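Local structure of SnoN,Epimerase SnoN (Streptomyces nogalater, 5EP9) at residues S94-M97 / R98-A101; E129-E132 / K133-S136. The protein is an epimerase of nogalamycin biosynthesis that binds iron and 2-oxoglutarate and probably works as a 2-oxoglutarate-dependent non-heme iron enzyme. All blocks are in the same frame, centred on the assembly; numbering follows the deposited sequence.

In the fold
Both interactions are local contacts, each within one continuous run of chain, in the first part of an engineered fusion, residues 14-202 of the chain; all four segments belong to its phytanoyl-CoA dioxygenase-like (PhyH) region, of cupin type. Interaction 1 is the capped first turns of helix 95-101, which lies against strand 118-128; interaction 2 is the tight turn that follows that same strand and leads to strand 139-142, at whose end iron ligand His142 sits. Their centres are 28 Å apart and their nearest atoms about 15 Å, so the two do not meet. Interaction 2 is nearer the pocket: the side chain of Ser136 comes about 9 Å from bound 2-oxoglutarate, that of Leu100 in interaction 1 about 13 Å.

Interaction 1: residues S94-M97 / R98-A101; sequences SDTM and RRLA
The peptide N-H groups of Arg98, Arg99, Leu100 and Ala101 each bond to the carbonyl oxygen four residues back, from Ser94 to Met97 in turn, an unbroken alpha-helical ladder in which the bond from Arg99 N to Asp95 O measures 2.7 Å and that from Ala101 N to Met97 O 2.9 Å. Where the ladder begins, Ser94 is the N-cap. Its OG accepts an almost straight bond from Met97 N (3.0 Å, 176° at the hydrogen) and a weak one from Thr96 N, so that it serves first-turn N-H groups for which the helix has no carbonyl to offer. The same hydroxyl is hydrogen-bonded to Glu63 of helix 54-70, which ties the start of this short helix to its neighbour. Beyond the cap, the helix shows a buried and a more open flank. On the buried one Met97 and Leu100 run side by side and point the same way, with Met97 SD 4.1 Å from Leu100 CD2; Met97 also meets Leu67 and Val125, and Ala101 packs on strand 118-128. On the other, the Arg99 chain bends at its third torsion (chi3 -93°) and doubles back over the preceding turn. Thr96 CA thereby lies 3.6 Å above the plane of the Arg99 guanidinium, toward its rim, with Asp95 O over the same face, while Arg99 NH2 comes 3.1 Å from Thr96 OG1. Arg98 behaves differently: its chain, extended from CG to NE, leads away from the turn, and NH2 is hydrogen-bonded to the carbonyl oxygen of Asp278, in the second part of the fusion (203-305).

Interaction 2: residues E129-E132 / K133-S136; sequences ENKE and KDAS
Lys131 and Asp134 send their side chains the same way, side by side across a type II beta turn, with Lys131 NZ 3.4 Å from Asp134 OD2 in a salt bridge whose hydrogen bond is weak. A bend at the last lysine torsion (chi4 84°) sets NZ beside that oxygen, while the aspartate turns OD1 to Thr82. Water 1 links the pair, 3.0 Å from Lys131 NZ and 2.9 Å from Asp134 OD2, and lies near Glu129 O. In the backbone the two residues form a single antiparallel hydrogen-bonded bridge, Lys131 N donating to Asp134 O at 3.0 Å and Asp134 N to Lys131 O at 3.3 Å, a tight, hairpin-like reversal between strands 118-128 and 139-142. Asn130 OD1 takes Ser136 N (3.0 Å), 24° out of the amide plane, while ND2 and Ser136 OG bond to the second part of the fusion (203-305), ND2 to Asn230 O and Thr232 O, OG to Asn230 N. Shortening Asn130 to an alanine would probably leave Ser136 N without this acceptor and those carbonyls without the ND2 donor. Lys131 has its stronger partner in Asp85, so two carboxylates flank the ammonium group, probably favouring its protonated form.

Interaction 1: residues S94-M97 / R98-A101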
loop_
_atom_site.group_PDB
_atom_site.type_symbol
_atom_site.label_atom_id
_atom_site.label_comp_id
_atom_site.label_asym_id
_atom_site.label_seq_id
_atom_site.Cartn_x
_atom_site.Cartn_y
_atom_site.Cartn_z
ATOM N N SER A 94 -12.777 -0.697 11.582
ATOM C CA SER A 94 -12.078 -1.592 12.472
ATOM C C SER A 94 -10.958 -0.896 13.206
ATOM O O SER A 94 -9.978 -0.499 12.618
ATOM C CB SER A 94 -11.459 -2.726 11.608
ATOM O OG SER A 94 -10.537 -3.485 12.384
ATOM N N ASP A 95 -11.119 -0.749 14.474
ATOM C CA ASP A 95 -10.041 -0.195 15.288
ATOM C C ASP A 95 -8.688 -1.067 15.043
ATOM O O ASP A 95 -7.608 -0.516 15.147
ATOM C CB ASP A 95 -10.430 -0.197 16.752
ATOM C CG ASP A 95 -11.624 0.831 16.995
ATOM O OD1 ASP A 95 -11.801 1.695 16.100
ATOM O OD2 ASP A 95 -12.339 0.799 18.023
ATOM N N THR A 96 -8.827 -2.379 14.944
ATOM C CA THR A 96 -7.762 -3.256 15.023
ATOM C C THR A 96 -6.906 -2.949 13.688
ATOM O O THR A 96 -5.741 -2.660 13.764
ATOM C CB THR A 96 -8.233 -4.722 15.092
ATOM O OG1 THR A 96 -8.790 -4.981 16.376
ATOM C CG2 THR A 96 -7.064 -5.673 14.900
ATOM N N MET A 97 -7.593 -2.809 12.585
ATOM C CA MET A 97 -6.976 -2.313 11.446
ATOM C C MET A 97 -6.422 -0.867 11.508
ATOM O O MET A 97 -5.341 -0.588 10.949
ATOM C CB MET A 97 -7.865 -2.534 10.168
ATOM C CG MET A 97 -8.087 -4.005 9.853
ATOM S SD MET A 97 -6.469 -4.816 9.674
ATOM C CE MET A 97 -6.942 -6.505 9.633
ATOM N N ARG A 98 -7.078 0.004 12.220
ATOM C CA ARG A 98 -6.497 1.292 12.431
ATOM C C ARG A 98 -5.216 1.202 13.220
ATOM O O ARG A 98 -4.315 2.047 12.986
ATOM C CB ARG A 98 -7.487 2.292 13.107
ATOM C CG ARG A 98 -7.096 3.778 12.939
ATOM C CD ARG A 98 -8.144 4.674 13.615
ATOM N NE ARG A 98 -8.043 6.104 13.248
ATOM C CZ ARG A 98 -7.140 6.972 13.732
ATOM N NH1 ARG A 98 -6.183 6.563 14.568
ATOM N NH2 ARG A 98 -7.189 8.277 13.419
ATOM N N ARG A 99 -5.164 0.310 14.215
ATOM C CA ARG A 99 -3.901 0.164 14.966
ATOM C C ARG A 99 -2.793 -0.305 14.037
ATOM O O ARG A 99 -1.645 0.084 14.166
ATOM C CB ARG A 99 -3.983 -0.770 16.176
ATOM C CG ARG A 99 -4.761 -0.107 17.335
ATOM C CD ARG A 99 -4.741 -0.875 18.650
ATOM N NE ARG A 99 -5.886 -1.745 18.756
ATOM C CZ ARG A 99 -5.906 -3.025 18.418
ATOM N NH1 ARG A 99 -4.812 -3.648 17.908
ATOM N NH2 ARG A 99 -7.074 -3.673 18.562
ATOM N N LEU A 100 -3.122 -1.183 13.124
ATOM C CA LEU A 100 -2.096 -1.623 12.139
ATOM C C LEU A 100 -1.654 -0.468 11.208
ATOM O O LEU A 100 -0.475 -0.334 10.869
ATOM C CB LEU A 100 -2.556 -2.869 11.355
ATOM C CG LEU A 100 -1.654 -3.399 10.282
ATOM C CD1 LEU A 100 -0.276 -3.755 10.800
ATOM C CD2 LEU A 100 -2.336 -4.576 9.642
ATOM N N ALA A 101 -2.630 0.289 10.735
ATOM C CA ALA A 101 -2.402 1.447 9.854
ATOM C C ALA A 101 -1.494 2.505 10.456
ATOM O O ALA A 101 -0.677 3.113 9.770
ATOM C CB ALA A 101 -3.710 2.078 9.461
#

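Interaction 2: residues E129-E132 / K133-S136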
loop_
_atom_site.group_PDB
_atom_site.type_symbol
_atom_site.label_atom_id
_atom_site.label_comp_id
_atom_site.label_asym_id
_atom_site.label_seq_id
_atom_site.Cartn_x
_atom_site.Cartn_y
_atom_site.Cartn_z
ATOM N N GLU A 129 -7.107 -15.481 -3.680
ATOM C CA GLU A 129 -7.333 -16.881 -3.500
ATOM C C GLU A 129 -8.101 -17.474 -4.628
ATOM O O GLU A 129 -8.761 -16.784 -5.376
ATOM C CB GLU A 129 -8.146 -17.143 -2.215
ATOM C CG GLU A 129 -9.591 -16.692 -2.331
ATOM C CD GLU A 129 -10.401 -16.989 -1.086
ATOM O OE1 GLU A 129 -9.894 -17.646 -0.124
ATOM O OE2 GLU A 129 -11.574 -16.585 -1.111
ATOM N N ASN A 130 -7.934 -18.783 -4.758
ATOM C CA ASN A 130 -8.721 -19.604 -5.726
ATOM C C ASN A 130 -10.037 -20.107 -5.113
ATOM O O ASN A 130 -10.039 -20.681 -4.043
ATOM C CB ASN A 130 -7.904 -20.769 -6.203
ATOM C CG ASN A 130 -6.622 -20.304 -6.862
ATOM O OD1 ASN A 130 -6.661 -19.599 -7.835
ATOM N ND2 ASN A 130 -5.501 -20.726 -6.338
ATOM N N LYS A 131 -11.131 -19.824 -5.773
ATOM C CA LYS A 131 -12.441 -20.302 -5.352
ATOM C C LYS A 131 -12.840 -21.267 -6.438
ATOM O O LYS A 131 -12.187 -21.380 -7.497
ATOM C CB LYS A 131 -13.528 -19.180 -5.274
ATOM C CG LYS A 131 -13.350 -18.023 -4.299
ATOM C CD LYS A 131 -14.106 -16.781 -4.808
ATOM C CE LYS A 131 -13.692 -15.443 -4.174
ATOM N NZ LYS A 131 -12.501 -14.829 -4.820
ATOM N N GLU A 132 -13.981 -21.886 -6.196
ATOM C CA GLU A 132 -14.642 -22.680 -7.200
ATOM C C GLU A 132 -15.098 -21.886 -8.406
ATOM O O GLU A 132 -15.826 -20.947 -8.284
ATOM C CB GLU A 132 -15.905 -23.304 -6.583
ATOM C CG GLU A 132 -15.638 -24.176 -5.359
ATOM C CD GLU A 132 -14.835 -25.426 -5.697
ATOM O OE1 GLU A 132 -14.541 -25.694 -6.890
ATOM O OE2 GLU A 132 -14.487 -26.145 -4.758
ATOM N N LYS A 133 -14.652 -22.310 -9.565
ATOM C CA LYS A 133 -14.947 -21.633 -10.848
ATOM C C LYS A 133 -14.435 -20.194 -10.937
ATOM O O LYS A 133 -14.719 -19.495 -11.924
ATOM C CB LYS A 133 -16.469 -21.635 -11.208
ATOM C CG LYS A 133 -16.697 -21.693 -12.723
ATOM C CD LYS A 133 -18.048 -22.246 -13.134
ATOM C CE LYS A 133 -17.811 -23.685 -13.493
ATOM N NZ LYS A 133 -19.020 -24.278 -14.073
ATOM N N ASP A 134 -13.620 -19.788 -9.974
ATOM C CA ASP A 134 -13.032 -18.457 -9.971
ATOM C C ASP A 134 -11.579 -18.497 -9.527
ATOM O O ASP A 134 -11.229 -18.338 -8.380
ATOM C CB ASP A 134 -13.866 -17.525 -9.089
ATOM C CG ASP A 134 -13.346 -16.079 -9.119
ATOM O OD1 ASP A 134 -12.973 -15.595 -10.192
ATOM O OD2 ASP A 134 -13.237 -15.437 -8.066
ATOM N N ALA A 135 -10.715 -18.638 -10.490
ATOM C CA ALA A 135 -9.275 -18.664 -10.246
ATOM C C ALA A 135 -8.745 -17.250 -10.056
ATOM O O ALA A 135 -9.120 -16.319 -10.720
ATOM C CB ALA A 135 -8.507 -19.374 -11.404
ATOM N N SER A 136 -7.849 -17.152 -9.112
ATOM C CA SER A 136 -6.980 -16.017 -8.920
ATOM C C SER A 136 -6.183 -15.732 -10.221
ATOM O O SER A 136 -5.628 -16.626 -10.793
ATOM C CB SER A 136 -5.984 -16.380 -7.791
ATOM O OG SER A 136 -5.108 -15.347 -7.518
HETATM O O HOH W 1 -10.605 -15.693 -6.982
HETATM O O HOH W 2 -4.704 -18.985 -9.801
#